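Intracellular serine protease (Bacillus licheniformis, PDB 4ZOQ) probably acts as a subtilisin-like serine endopeptidase of the S8 family, cutting lanthipeptide precursors at a specific sequence. Local coordinates at residues V45-I50 with H131-I136. Numbering follows the deposited sequence.
Sequences VKVALI and HEVINI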
# COMPACT_ATOMS: atom_id res chain seq x y z
N VAL B 45 -3.59 -5.85 -16.26
CA VAL B 45 -3.20 -6.16 -14.88
C VAL B 45 -3.46 -4.91 -14.04
O VAL B 45 -3.02 -3.81 -14.40
CB VAL B 45 -1.72 -6.58 -14.76
CG1 VAL B 45 -1.24 -6.46 -13.32
CG2 VAL B 45 -1.50 -7.96 -15.35
N LYS B 46 -4.21 -5.05 -12.96
CA LYS B 46 -4.65 -3.87 -12.21
C LYS B 46 -4.08 -3.87 -10.79
O LYS B 46 -4.18 -4.88 -10.06
CB LYS B 46 -6.19 -3.80 -12.16
CG LYS B 46 -6.85 -3.57 -13.51
CD LYS B 46 -8.35 -3.26 -13.39
CE LYS B 46 -9.16 -4.48 -12.98
NZ LYS B 46 -10.59 -4.07 -12.76
N VAL B 47 -3.51 -2.75 -10.39
CA VAL B 47 -2.99 -2.55 -9.04
C VAL B 47 -3.90 -1.58 -8.31
O VAL B 47 -4.13 -0.46 -8.77
CB VAL B 47 -1.53 -2.02 -9.05
CG1 VAL B 47 -1.04 -1.72 -7.65
CG2 VAL B 47 -0.59 -3.01 -9.77
N ALA B 48 -4.45 -2.02 -7.18
CA ALA B 48 -5.31 -1.18 -6.37
C ALA B 48 -4.48 -0.29 -5.44
O ALA B 48 -3.61 -0.77 -4.72
CB ALA B 48 -6.28 -2.01 -5.59
N LEU B 49 -4.75 1.00 -5.51
CA LEU B 49 -4.04 2.00 -4.74
C LEU B 49 -4.88 2.46 -3.55
O LEU B 49 -5.67 3.40 -3.70
CB LEU B 49 -3.72 3.19 -5.62
CG LEU B 49 -2.86 4.26 -4.94
CD1 LEU B 49 -1.39 3.93 -5.08
CD2 LEU B 49 -3.18 5.67 -5.45
N ILE B 50 -4.74 1.81 -2.40
CA ILE B 50 -5.52 2.21 -1.22
C ILE B 50 -4.78 3.32 -0.49
O ILE B 50 -3.90 3.06 0.32
CB ILE B 50 -5.78 1.03 -0.26
CG1 ILE B 50 -6.51 -0.08 -1.00
CG2 ILE B 50 -6.56 1.47 0.95
CD1 ILE B 50 -6.88 -1.18 -0.18
N HIS B 131 -8.74 -6.84 -9.31
CA HIS B 131 -7.35 -6.40 -9.10
C HIS B 131 -6.48 -7.56 -8.64
O HIS B 131 -6.82 -8.24 -7.67
CB HIS B 131 -7.31 -5.29 -8.05
CG HIS B 131 -7.91 -4.00 -8.52
ND1 HIS B 131 -9.27 -3.77 -8.54
CD2 HIS B 131 -7.33 -2.89 -9.04
CE1 HIS B 131 -9.50 -2.57 -9.03
NE2 HIS B 131 -8.35 -2.01 -9.34
N GLU B 132 -5.34 -7.74 -9.28
CA GLU B 132 -4.44 -8.83 -8.92
C GLU B 132 -3.45 -8.45 -7.83
O GLU B 132 -2.89 -9.32 -7.15
CB GLU B 132 -3.68 -9.34 -10.15
CG GLU B 132 -4.51 -9.97 -11.25
CD GLU B 132 -4.89 -9.01 -12.38
OE1 GLU B 132 -5.15 -7.78 -12.14
OE2 GLU B 132 -4.84 -9.49 -13.54
N VAL B 133 -3.22 -7.14 -7.67
CA VAL B 133 -2.32 -6.61 -6.65
C VAL B 133 -2.94 -5.43 -5.87
O VAL B 133 -3.58 -4.55 -6.45
CB VAL B 133 -0.98 -6.15 -7.25
CG1 VAL B 133 -0.08 -5.54 -6.16
CG2 VAL B 133 -0.28 -7.30 -7.97
N ILE B 134 -2.77 -5.44 -4.55
CA ILE B 134 -3.16 -4.32 -3.70
C ILE B 134 -1.96 -3.70 -2.97
O ILE B 134 -1.11 -4.39 -2.41
CB ILE B 134 -4.24 -4.74 -2.67
CG1 ILE B 134 -5.51 -5.22 -3.39
CG2 ILE B 134 -4.57 -3.60 -1.69
CD1 ILE B 134 -6.53 -5.89 -2.49
N ASN B 135 -1.89 -2.39 -2.99
CA ASN B 135 -0.86 -1.70 -2.25
C ASN B 135 -1.47 -0.82 -1.17
O ASN B 135 -2.29 0.06 -1.49
CB ASN B 135 -0.01 -0.85 -3.19
CG ASN B 135 1.12 -0.18 -2.47
OD1 ASN B 135 2.24 -0.72 -2.36
ND2 ASN B 135 0.84 0.99 -1.94
N ILE B 136 -1.07 -1.03 0.08
CA ILE B 136 -1.57 -0.18 1.17
C ILE B 136 -0.40 0.54 1.87
O ILE B 136 0.22 0.01 2.79
CB ILE B 136 -2.38 -1.00 2.23
CG1 ILE B 136 -3.48 -1.83 1.57
CG2 ILE B 136 -3.02 -0.07 3.25
CD1 ILE B 136 -4.10 -2.87 2.50
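Ala-48 sits between two main-chain bonds to the neighbouring strand: its N donates to Val-133 O at 2.8 Å, in the carbonyl plane, and its O accepts from Asn-135 N at 2.9 Å. Ile-50 N to Asn-135 O continues this parallel pairing of 46-50 with 133-136, central strands of the subtilisin-type alpha/beta sheet. Beta-branched residues suit the strands: Val-47 and Val-133 lie side by side, Val-47 against Ile-94 of helix 86-97, while Ile-50, which leans toward the partner strand, packs CD1 3.7 Å from Ile-134 CG2 and touches Ala-122 and Met-123 of helix 116-128. The small Ala-48 lets the His-131 ring come close, its CB making an off-centre CH-pi contact. Lys-46 crosses that ring, bending at chi3 (-72°) to bring NZ over one face and on to Asp-129 O. Glu-132 bends at chi2 (96°), and OE1 takes Lys-46 N in a nearly straight bond (175°), while OE2 forms a salt bridge with Arg-294 of helix 275-297. Replacing Glu-132 by alanine removes both carboxylate oxygens and would probably leave Lys-46 N without its acceptor and Arg-294 without this counter-charge. Thr-104 and Ala-126 fix the imidazole through both nitrogens, holding His-131 CD2 3.4 Å from Lys-46 CB.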